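PDB 5K04: N-terminal acetyltransferase B complex subunit NAT3 from Candida albicans, which probably transfers the acetyl group of acetyl-coenzyme A to protein N-termini, acting as the catalytic subunit of the NatB acetyltransferase complex. Local coordinates for residues Ile37-Thr49 with Leu89-Val103. Residues are numbered along the deposited sequence; the frame is centred on the assembly and turned at random.
Sequences IEWPQLFYKSVET and LASKLCLELENLTQV. With COA (coenzyme A), chain D.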
ATOM      1  N   ILE B  37      -2.129  14.178 -12.297  1.00 42.69           N
ATOM      2  CA  ILE B  37      -1.393  14.633 -13.472  1.00 39.26           C
ATOM      3  C   ILE B  37      -2.077  15.844 -14.094  1.00 38.68           C
ATOM      4  O   ILE B  37      -1.423  16.850 -14.400  1.00 29.35           O
ATOM      5  CB  ILE B  37      -1.225  13.476 -14.481  1.00 45.10           C
ATOM      6  CG1 ILE B  37      -0.094  12.542 -14.035  1.00 45.58           C
ATOM      7  CG2 ILE B  37      -0.932  13.998 -15.895  1.00 32.44           C
ATOM      8  CD1 ILE B  37      -0.230  11.143 -14.585  1.00 44.55           C
ATOM      9  N   GLU B  38      -3.409  15.785 -14.240  1.00 40.68           N
ATOM     10  CA  GLU B  38      -4.159  16.786 -14.996  1.00 43.65           C
ATOM     11  C   GLU B  38      -4.648  17.951 -14.139  1.00 41.59           C
ATOM     12  O   GLU B  38      -4.577  19.106 -14.574  1.00 28.72           O
ATOM     13  CB  GLU B  38      -5.328  16.117 -15.726  1.00 43.32           C
ATOM     14  CG  GLU B  38      -4.874  15.373 -16.998  1.00 48.84           C
ATOM     15  CD  GLU B  38      -6.013  14.772 -17.786  1.00 52.23           C
ATOM     16  OE1 GLU B  38      -6.956  15.512 -18.131  1.00 51.53           O
ATOM     17  OE2 GLU B  38      -5.963  13.553 -18.068  1.00 54.78           O
ATOM     18  N   TRP B  39      -5.115  17.694 -12.918  1.00 40.65           N
ATOM     19  CA  TRP B  39      -5.583  18.747 -12.015  1.00 36.29           C
ATOM     20  C   TRP B  39      -4.943  18.547 -10.648  1.00 32.21           C
ATOM     21  O   TRP B  39      -5.631  18.268  -9.658  1.00 26.56           O
ATOM     22  CB  TRP B  39      -7.110  18.754 -11.919  1.00 34.10           C
ATOM     23  CG  TRP B  39      -7.744  18.547 -13.250  1.00 34.95           C
ATOM     24  CD1 TRP B  39      -8.001  19.500 -14.196  1.00 39.11           C
ATOM     25  CD2 TRP B  39      -8.177  17.296 -13.808  1.00 37.31           C
ATOM     26  NE1 TRP B  39      -8.562  18.919 -15.313  1.00 43.83           N
ATOM     27  CE2 TRP B  39      -8.685  17.568 -15.101  1.00 42.11           C
ATOM     28  CE3 TRP B  39      -8.174  15.970 -13.343  1.00 39.93           C
ATOM     29  CZ2 TRP B  39      -9.194  16.565 -15.937  1.00 39.43           C
ATOM     30  CZ3 TRP B  39      -8.691  14.969 -14.169  1.00 37.29           C
ATOM     31  CH2 TRP B  39      -9.183  15.275 -15.457  1.00 35.27           C
ATOM     32  N   PRO B  40      -3.619  18.715 -10.556  1.00 41.44           N
ATOM     33  CA  PRO B  40      -2.928  18.400  -9.289  1.00 29.12           C
ATOM     34  C   PRO B  40      -3.357  19.252  -8.107  1.00 37.62           C
ATOM     35  O   PRO B  40      -3.288  18.775  -6.964  1.00 28.81           O
ATOM     36  CB  PRO B  40      -1.444  18.621  -9.625  1.00 33.38           C
ATOM     37  CG  PRO B  40      -1.418  19.376 -10.929  1.00 36.04           C
ATOM     38  CD  PRO B  40      -2.686  19.083 -11.644  1.00 33.79           C
ATOM     39  N   GLN B  41      -3.779  20.503  -8.337  1.00 46.12           N
ATOM     40  CA  GLN B  41      -4.214  21.352  -7.229  1.00 46.59           C
ATOM     41  C   GLN B  41      -5.603  20.995  -6.700  1.00 42.06           C
ATOM     42  O   GLN B  41      -5.977  21.462  -5.616  1.00 24.51           O
ATOM     43  CB  GLN B  41      -4.201  22.819  -7.650  1.00 41.90           C
ATOM     44  CG  GLN B  41      -2.822  23.364  -7.967  1.00 47.19           C
ATOM     45  CD  GLN B  41      -2.805  24.885  -8.094  1.00 49.58           C
ATOM     46  OE1 GLN B  41      -3.425  25.596  -7.297  1.00 34.73           O
ATOM     47  NE2 GLN B  41      -2.075  25.388  -9.098  1.00 50.88           N
ATOM     48  N   LEU B  42      -6.375  20.200  -7.444  1.00 43.86           N
ATOM     49  CA  LEU B  42      -7.756  19.876  -7.108  1.00 40.13           C
ATOM     50  C   LEU B  42      -7.854  18.514  -6.439  1.00 36.48           C
ATOM     51  O   LEU B  42      -8.937  17.927  -6.354  1.00 34.49           O
ATOM     52  CB  LEU B  42      -8.638  19.940  -8.360  1.00 42.51           C
ATOM     53  CG  LEU B  42      -8.538  21.223  -9.223  1.00 47.07           C
ATOM     54  CD1 LEU B  42      -9.711  21.351 -10.194  1.00 45.84           C
ATOM     55  CD2 LEU B  42      -8.435  22.482  -8.380  1.00 46.33           C
ATOM     56  N   PHE B  43      -6.729  18.012  -5.956  1.00 42.81           N
ATOM     57  CA  PHE B  43      -6.648  16.737  -5.255  1.00 39.56           C
ATOM     58  C   PHE B  43      -5.844  17.048  -3.991  1.00 37.14           C
ATOM     59  O   PHE B  43      -4.605  17.080  -3.991  1.00 23.91           O
ATOM     60  CB  PHE B  43      -6.008  15.655  -6.135  1.00 35.93           C
ATOM     61  CG  PHE B  43      -6.228  14.237  -5.643  1.00 38.97           C
ATOM     62  CD1 PHE B  43      -6.745  13.986  -4.377  1.00 35.67           C
ATOM     63  CD2 PHE B  43      -5.894  13.153  -6.456  1.00 43.32           C
ATOM     64  CE1 PHE B  43      -6.933  12.691  -3.926  1.00 38.69           C
ATOM     65  CE2 PHE B  43      -6.083  11.847  -6.019  1.00 47.56           C
ATOM     66  CZ  PHE B  43      -6.610  11.618  -4.747  1.00 47.18           C
ATOM     67  N   TYR B  44      -6.571  17.323  -2.920  1.00 38.54           N
ATOM     68  CA  TYR B  44      -5.970  17.685  -1.651  1.00 39.52           C
ATOM     69  C   TYR B  44      -6.679  16.935  -0.536  1.00 40.00           C
ATOM     70  O   TYR B  44      -7.799  16.433  -0.689  1.00 24.78           O
ATOM     71  CB  TYR B  44      -6.026  19.201  -1.392  1.00 33.79           C
ATOM     72  CG  TYR B  44      -7.382  19.809  -1.643  1.00 36.12           C
ATOM     73  CD1 TYR B  44      -8.343  19.872  -0.637  1.00 39.24           C
ATOM     74  CD2 TYR B  44      -7.707  20.327  -2.884  1.00 35.72           C
ATOM     75  CE1 TYR B  44      -9.604  20.455  -0.873  1.00 37.05           C
ATOM     76  CE2 TYR B  44      -8.964  20.899  -3.136  1.00 38.37           C
ATOM     77  CZ  TYR B  44      -9.901  20.957  -2.132  1.00 34.78           C
ATOM     78  OH  TYR B  44     -11.136  21.502  -2.395  1.00 29.98           O
ATOM     79  N   LYS B  45      -5.999  16.885   0.598  1.00 36.60           N
ATOM     80  CA  LYS B  45      -6.423  16.097   1.730  1.00 40.62           C
ATOM     81  C   LYS B  45      -6.504  16.981   2.964  1.00 40.98           C
ATOM     82  O   LYS B  45      -5.801  17.994   3.090  1.00 25.00           O
ATOM     83  CB  LYS B  45      -5.458  14.932   1.990  1.00 34.51           C
ATOM     84  CG  LYS B  45      -4.016  15.371   2.298  1.00 35.94           C
ATOM     85  CD  LYS B  45      -3.173  14.197   2.791  1.00 31.11           C
ATOM     86  CE  LYS B  45      -1.740  14.602   3.103  1.00 38.46           C
ATOM     87  NZ  LYS B  45      -0.954  13.376   3.475  1.00 46.71           N
ATOM     88  N   SER B  46      -7.397  16.590   3.861  1.00 39.10           N
ATOM     89  CA  SER B  46      -7.442  17.161   5.191  1.00 33.73           C
ATOM     90  C   SER B  46      -6.609  16.286   6.109  1.00 34.04           C
ATOM     91  O   SER B  46      -6.477  15.078   5.893  1.00 24.89           O
ATOM     92  CB  SER B  46      -8.880  17.276   5.709  1.00 31.71           C
ATOM     93  OG  SER B  46      -9.548  16.016   5.721  1.00 28.41           O
ATOM     94  N   VAL B  47      -6.058  16.917   7.142  1.00 37.30           N
ATOM     95  CA  VAL B  47      -5.076  16.313   8.034  1.00 38.57           C
ATOM     96  C   VAL B  47      -5.316  16.877   9.429  1.00 39.95           C
ATOM     97  O   VAL B  47      -5.714  18.035   9.583  1.00 28.92           O
ATOM     98  CB  VAL B  47      -3.658  16.590   7.472  1.00 47.81           C
ATOM     99  CG1 VAL B  47      -2.659  16.787   8.532  1.00 53.74           C
ATOM    100  CG2 VAL B  47      -3.232  15.484   6.474  1.00 44.63           C
ATOM    101  N   GLU B  48      -5.106  16.045  10.443  1.00 48.18           N
ATOM    102  CA  GLU B  48      -5.444  16.408  11.809  1.00 44.05           C
ATOM    103  C   GLU B  48      -4.256  16.246  12.749  1.00 45.04           C
ATOM    104  O   GLU B  48      -3.417  15.356  12.590  1.00 40.90           O
ATOM    105  CB  GLU B  48      -6.615  15.566  12.362  1.00 39.62           C
ATOM    106  CG  GLU B  48      -7.849  15.550  11.512  1.00 41.97           C
ATOM    107  CD  GLU B  48      -8.474  16.928  11.334  1.00 37.66           C
ATOM    108  OE1 GLU B  48      -9.098  17.149  10.270  1.00 26.94           O
ATOM    109  OE2 GLU B  48      -8.363  17.761  12.257  1.00 30.86           O
ATOM    110  N   THR B  49      -4.218  17.125  13.735  1.00 50.49           N
ATOM    111  CA  THR B  49      -3.421  16.912  14.930  1.00 61.25           C
ATOM    112  C   THR B  49      -3.818  15.947  16.039  1.00 61.97           C
ATOM    113  O   THR B  49      -4.994  15.893  16.422  1.00 58.75           O
ATOM    114  CB  THR B  49      -3.676  18.041  15.914  1.00 58.42           C
ATOM    115  OG1 THR B  49      -5.089  18.110  16.174  1.00 55.26           O
ATOM    116  CG2 THR B  49      -3.227  19.343  15.310  1.00 61.02           C
ATOM    117  N   LEU B  89     -16.211  19.227   8.012  1.00 38.40           N
ATOM    118  CA  LEU B  89     -14.988  18.975   7.262  1.00 40.74           C
ATOM    119  C   LEU B  89     -15.283  18.751   5.777  1.00 49.90           C
ATOM    120  O   LEU B  89     -14.585  19.295   4.908  1.00 35.92           O
ATOM    121  CB  LEU B  89     -14.260  17.783   7.882  1.00 32.54           C
ATOM    122  CG  LEU B  89     -12.950  17.354   7.246  1.00 43.76           C
ATOM    123  CD1 LEU B  89     -12.050  18.555   7.015  1.00 42.57           C
ATOM    124  CD2 LEU B  89     -12.275  16.332   8.167  1.00 42.13           C
ATOM    125  N   ALA B  90     -16.314  17.955   5.470  1.00 53.68           N
ATOM    126  CA  ALA B  90     -16.721  17.781   4.079  1.00 49.89           C
ATOM    127  C   ALA B  90     -17.109  19.117   3.455  1.00 48.28           C
ATOM    128  O   ALA B  90     -16.697  19.437   2.332  1.00 25.61           O
ATOM    129  CB  ALA B  90     -17.883  16.788   3.995  1.00 44.37           C
ATOM    130  N   SER B  91     -17.892  19.918   4.183  1.00 51.43           N
ATOM    131  CA  SER B  91     -18.258  21.237   3.683  1.00 50.58           C
ATOM    132  C   SER B  91     -17.022  22.110   3.448  1.00 47.16           C
ATOM    133  O   SER B  91     -16.972  22.876   2.478  1.00 42.43           O
ATOM    134  CB  SER B  91     -19.235  21.893   4.660  1.00 41.64           C
ATOM    135  OG  SER B  91     -20.389  21.093   4.832  1.00 29.99           O
ATOM    136  N   LYS B  92     -16.002  21.987   4.308  1.00 43.22           N
ATOM    137  CA  LYS B  92     -14.784  22.780   4.137  1.00 43.77           C
ATOM    138  C   LYS B  92     -14.008  22.355   2.893  1.00 38.45           C
ATOM    139  O   LYS B  92     -13.530  23.206   2.134  1.00 28.43           O
ATOM    140  CB  LYS B  92     -13.894  22.674   5.381  1.00 41.40           C
ATOM    141  CG  LYS B  92     -12.383  22.762   5.081  1.00 50.40           C
ATOM    142  CD  LYS B  92     -11.500  22.816   6.339  1.00 57.59           C
ATOM    143  CE  LYS B  92     -11.075  24.248   6.649  1.00 75.95           C
ATOM    144  NZ  LYS B  92     -10.211  24.847   5.562  1.00 85.78           N
ATOM    145  N   LEU B  93     -13.870  21.043   2.677  1.00 42.83           N
ATOM    146  CA  LEU B  93     -13.187  20.526   1.490  1.00 41.75           C
ATOM    147  C   LEU B  93     -13.858  21.000   0.200  1.00 45.84           C
ATOM    148  O   LEU B  93     -13.175  21.359  -0.770  1.00 33.83           O
ATOM    149  CB  LEU B  93     -13.156  18.997   1.541  1.00 40.33           C
ATOM    150  CG  LEU B  93     -12.224  18.382   2.589  1.00 44.57           C
ATOM    151  CD1 LEU B  93     -12.554  16.918   2.796  1.00 45.14           C
ATOM    152  CD2 LEU B  93     -10.767  18.540   2.175  1.00 47.29           C
ATOM    153  N   CYS B  94     -15.198  21.008   0.176  1.00 45.55           N
ATOM    154  CA  CYS B  94     -15.921  21.494  -0.995  1.00 45.11           C
ATOM    155  C   CYS B  94     -15.757  23.010  -1.159  1.00 43.29           C
ATOM    156  O   CYS B  94     -15.553  23.505  -2.277  1.00 30.01           O
ATOM    157  CB  CYS B  94     -17.406  21.083  -0.898  1.00 29.98           C
ATOM    158  SG  CYS B  94     -17.765  19.339  -0.888  1.00 24.88           S
ATOM    159  N   LEU B  95     -15.788  23.757  -0.048  1.00 48.15           N
ATOM    160  CA  LEU B  95     -15.670  25.214  -0.108  1.00 42.72           C
ATOM    161  C   LEU B  95     -14.256  25.682  -0.478  1.00 41.70           C
ATOM    162  O   LEU B  95     -14.098  26.735  -1.100  1.00 33.75           O
ATOM    163  CB  LEU B  95     -16.094  25.805   1.227  1.00 39.55           C
ATOM    164  CG  LEU B  95     -17.593  25.876   1.496  1.00 46.88           C
ATOM    165  CD1 LEU B  95     -17.841  26.585   2.829  1.00 38.97           C
ATOM    166  CD2 LEU B  95     -18.311  26.599   0.358  1.00 50.40           C
ATOM    167  N   GLU B  96     -13.226  24.913  -0.116  1.00 43.53           N
ATOM    168  CA  GLU B  96     -11.846  25.253  -0.467  1.00 44.27           C
ATOM    169  C   GLU B  96     -11.623  25.310  -1.984  1.00 44.36           C
ATOM    170  O   GLU B  96     -10.729  26.023  -2.452  1.00 27.73           O
ATOM    171  CB  GLU B  96     -10.898  24.233   0.178  1.00 35.40           C
ATOM    172  CG  GLU B  96      -9.451  24.225  -0.344  1.00 44.56           C
ATOM    173  CD  GLU B  96      -8.645  25.479  -0.004  1.00 45.60           C
ATOM    174  OE1 GLU B  96      -7.521  25.614  -0.545  1.00 42.07           O
ATOM    175  OE2 GLU B  96      -9.112  26.318   0.801  1.00 38.18           O
ATOM    176  N   LEU B  97     -12.404  24.547  -2.763  1.00 47.49           N
ATOM    177  CA  LEU B  97     -12.325  24.636  -4.221  1.00 45.03           C
ATOM    178  C   LEU B  97     -12.513  26.072  -4.697  1.00 41.90           C
ATOM    179  O   LEU B  97     -11.810  26.535  -5.601  1.00 34.50           O
ATOM    180  CB  LEU B  97     -13.382  23.734  -4.856  1.00 42.47           C
ATOM    181  CG  LEU B  97     -13.128  22.234  -4.762  1.00 47.69           C
ATOM    182  CD1 LEU B  97     -14.368  21.456  -5.167  1.00 44.59           C
ATOM    183  CD2 LEU B  97     -11.971  21.869  -5.653  1.00 38.49           C
ATOM    184  N   GLU B  98     -13.449  26.795  -4.080  1.00 42.51           N
ATOM    185  CA  GLU B  98     -13.793  28.142  -4.501  1.00 41.69           C
ATOM    186  C   GLU B  98     -12.668  29.136  -4.238  1.00 45.93           C
ATOM    187  O   GLU B  98     -12.728  30.257  -4.754  1.00 39.44           O
ATOM    188  CB  GLU B  98     -15.098  28.557  -3.800  1.00 35.91           C
ATOM    189  CG  GLU B  98     -16.255  27.569  -4.066  1.00 41.50           C
ATOM    190  CD  GLU B  98     -17.527  27.874  -3.265  1.00 44.60           C
ATOM    191  OE1 GLU B  98     -17.710  29.034  -2.829  1.00 40.31           O
ATOM    192  OE2 GLU B  98     -18.346  26.947  -3.071  1.00 31.82           O
ATOM    193  N   ASN B  99     -11.649  28.746  -3.452  1.00 49.77           N
ATOM    194  CA  ASN B  99     -10.446  29.542  -3.213  1.00 47.58           C
ATOM    195  C   ASN B  99      -9.364  29.359  -4.271  1.00 47.52           C
ATOM    196  O   ASN B  99      -8.464  30.205  -4.371  1.00 39.31           O
ATOM    197  CB  ASN B  99      -9.840  29.184  -1.853  1.00 41.19           C
ATOM    198  CG  ASN B  99     -10.728  29.596  -0.692  1.00 46.78           C
ATOM    199  OD1 ASN B  99     -11.628  30.438  -0.844  1.00 31.92           O
ATOM    200  ND2 ASN B  99     -10.470  29.016   0.482  1.00 47.53           N
ATOM    201  N   LEU B 100      -9.411  28.270  -5.035  1.00 51.65           N
ATOM    202  CA  LEU B 100      -8.387  27.976  -6.028  1.00 51.54           C
ATOM    203  C   LEU B 100      -8.653  28.761  -7.309  1.00 45.42           C
ATOM    204  O   LEU B 100      -9.788  28.806  -7.797  1.00 36.95           O
ATOM    205  CB  LEU B 100      -8.353  26.477  -6.297  1.00 44.37           C
ATOM    206  CG  LEU B 100      -8.290  25.679  -4.989  1.00 47.66           C
ATOM    207  CD1 LEU B 100      -8.242  24.164  -5.226  1.00 48.36           C
ATOM    208  CD2 LEU B 100      -7.104  26.120  -4.143  1.00 44.75           C
ATOM    209  N   THR B 101      -7.608  29.407  -7.835  1.00 52.52           N
ATOM    210  CA  THR B 101      -7.806  30.342  -8.942  1.00 61.74           C
ATOM    211  C   THR B 101      -8.188  29.612 -10.218  1.00 51.44           C
ATOM    212  O   THR B 101      -8.905  30.161 -11.064  1.00 49.85           O
ATOM    213  CB  THR B 101      -6.548  31.187  -9.173  1.00 66.60           C
ATOM    214  OG1 THR B 101      -5.435  30.331  -9.459  1.00 68.64           O
ATOM    215  CG2 THR B 101      -6.233  32.029  -7.945  1.00 66.70           C
ATOM    216  N   GLN B 102      -7.704  28.383 -10.365  1.00 44.52           N
ATOM    217  CA  GLN B 102      -8.101  27.521 -11.468  1.00 45.50           C
ATOM    218  C   GLN B 102      -9.611  27.271 -11.455  1.00 45.66           C
ATOM    219  O   GLN B 102     -10.253  27.254 -12.513  1.00 30.07           O
ATOM    220  CB  GLN B 102      -7.287  26.233 -11.354  1.00 50.01           C
ATOM    221  CG  GLN B 102      -7.728  25.046 -12.156  1.00 54.79           C
ATOM    222  CD  GLN B 102      -6.696  23.921 -12.067  1.00 52.80           C
ATOM    223  OE1 GLN B 102      -5.956  23.817 -11.084  1.00 41.26           O
ATOM    224  NE2 GLN B 102      -6.620  23.099 -13.112  1.00 54.83           N
ATOM    225  N   VAL B 103     -10.200  27.119 -10.258  1.00 44.02           N
ATOM    226  CA  VAL B 103     -11.648  26.948 -10.121  1.00 39.48           C
ATOM    227  C   VAL B 103     -12.379  28.266 -10.344  1.00 44.97           C
ATOM    228  O   VAL B 103     -13.421  28.307 -11.006  1.00 34.31           O
ATOM    229  CB  VAL B 103     -11.987  26.370  -8.733  1.00 45.45           C
ATOM    230  CG1 VAL B 103     -13.493  26.393  -8.487  1.00 37.36           C
ATOM    231  CG2 VAL B 103     -11.436  24.961  -8.575  1.00 44.34           C
TER
HETATM  232  N1A COA D 202     -26.770  12.015   8.829  1.00 77.18           N
HETATM  233  C2A COA D 202     -27.825  13.073   8.727  1.00 82.88           C
HETATM  234  N3A COA D 202     -27.235  14.310   8.068  1.00 91.95           N
HETATM  235  C4A COA D 202     -25.829  14.526   7.663  1.00 83.89           C
HETATM  236  C5A COA D 202     -24.716  13.385   7.901  1.00 83.93           C
HETATM  237  C6A COA D 202     -25.292  12.032   8.478  1.00 79.97           C
HETATM  238  N6A COA D 202     -24.516  10.849   8.650  1.00 84.72           N
HETATM  239  N7A COA D 202     -23.359  13.772   7.250  1.00 88.51           N
HETATM  240  C8A COA D 202     -23.438  15.150   6.499  1.00 83.02           C
HETATM  241  N9A COA D 202     -25.018  15.457   6.800  1.00 72.76           N
HETATM  242  C1B COA D 202     -25.655  16.732   6.018  1.00 66.11           C
HETATM  243  C2B COA D 202     -26.556  17.678   6.873  1.00 63.07           C
HETATM  244  O2B COA D 202     -27.964  17.882   6.737  1.00 59.37           O
HETATM  245  C3B COA D 202     -25.424  18.645   7.137  1.00 55.30           C
HETATM  246  O3B COA D 202     -25.324  19.816   7.954  1.00 40.88           O
HETATM  247  P3B COA D 202     -25.273  20.300   9.514  1.00 29.07           P
HETATM  248  O7A COA D 202     -23.902  20.921   9.715  1.00 36.21           O
HETATM  249  O8A COA D 202     -26.355  21.385   9.598  1.00 40.27           O
HETATM  250  O9A COA D 202     -25.510  19.066  10.352  1.00 25.88           O
HETATM  251  C4B COA D 202     -24.348  18.397   5.949  1.00 46.32           C
HETATM  252  O4B COA D 202     -24.656  17.243   5.065  1.00 55.68           O
HETATM  253  C5B COA D 202     -22.867  18.907   6.125  1.00 46.73           C
HETATM  254  O5B COA D 202     -21.920  18.282   6.997  1.00 28.45           O
HETATM  255  P1A COA D 202     -20.336  18.087   7.250  1.00  8.41           P
HETATM  256  O1A COA D 202     -19.630  19.019   6.338  1.00 14.90           O
HETATM  257  O2A COA D 202     -20.064  18.280   8.711  1.00 22.31           O
HETATM  258  O3A COA D 202     -20.083  16.593   6.856  1.00 15.92           O
HETATM  259  P2A COA D 202     -19.030  15.394   7.080  1.00 11.63           P
HETATM  260  O4A COA D 202     -19.533  14.576   8.234  1.00 24.89           O
HETATM  261  O5A COA D 202     -17.688  15.936   7.158  1.00 15.74           O
HETATM  262  O6A COA D 202     -19.280  14.544   5.739  1.00 16.65           O
HETATM  263  CBP COA D 202     -20.106  12.777   3.930  1.00 47.53           C
HETATM  264  CCP COA D 202     -20.347  14.148   4.866  1.00 30.50           C
HETATM  265  CDP COA D 202     -21.497  12.404   3.060  1.00 39.07           C
HETATM  266  CEP COA D 202     -18.781  13.013   2.901  1.00 39.86           C
HETATM  267  CAP COA D 202     -19.737  11.462   5.004  1.00 44.20           C
HETATM  268  OAP COA D 202     -20.466  11.395   6.208  1.00 30.73           O
HETATM  269  C9P COA D 202     -19.028  10.210   4.278  1.00 50.73           C
HETATM  270  O9P COA D 202     -19.705   9.123   3.822  1.00 50.86           O
HETATM  271  N8P COA D 202     -17.713  10.519   3.578  1.00 47.18           N
HETATM  272  C7P COA D 202     -17.343   9.918   2.169  1.00 57.70           C
HETATM  273  C6P COA D 202     -18.422   9.024   1.454  1.00 64.99           C
HETATM  274  C5P COA D 202     -19.811   9.589   0.787  1.00 62.58           C
HETATM  275  O5P COA D 202     -21.027   9.155   1.135  1.00 67.23           O
HETATM  276  N4P COA D 202     -19.652  10.710  -0.163  1.00 75.74           N
HETATM  277  C3P COA D 202     -19.827  12.113  -0.471  1.00 68.80           C
HETATM  278  C2P COA D 202     -21.023  13.041  -0.345  1.00 49.12           C
HETATM  279  S1P COA D 202     -22.473  12.928  -1.350  1.00 21.15           S
HETATM  280  O   HOH W   1      -4.778  21.678 -14.280  1.00 33.40           O
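Tyr44 drives its ring from strand 43-48 into helix 89-96, and its hydroxyl donates a hydrogen bond to the carbonyl of Leu93, OH to O 2.6 Å. The oxygen is met in the carbonyl plane, at a C=O...donor angle of 159°. Leu97 N bonds weakly to Cys94 O rather than to Leu93 O, which takes the tyrosine hydroxyl instead. Packing is tightest here: Leu97 CG sits 3.2 Å from Tyr44 OH, Leu93 CD2 runs past CE1 on one flank of the ring, and Leu100 CD1 comes obliquely to CE2 on the other. Glu96, bent at chi2, lays CG against CZ and turns its carboxylate nearly perpendicular to the ring, where OE2 accepts Asn99 ND2. The helix packs on a face of the GNAT sheet, running roughly antiparallel to the strand (144°). At the helix N-terminus, the backbone NH groups of Ala90 and Ser91 hold the coenzyme A pyrophosphate, Ala90 N to O5A and Ser91 N to O1A, with Ser91 OG also on O1A. Next to these, Leu89 sets CD1 3.7 Å from Ser46 CB; Ser46 OG itself bonds to Ser55. Leu42 CD2 meets Leu100 CD1 at 3.6 Å and Val103 CG2 at 3.9 Å. Toward Trp39 and Gln102 the contact turns polar and more open to solvent. Gln102, extended with CG anti to its N (chi1 165°), brings its amide to the ring edge of Trp39, Gln102 NE2 lying 4.0 Å from Trp39 CD1. A water bridges Gln102 NE2 to Glu38 O on this more open side.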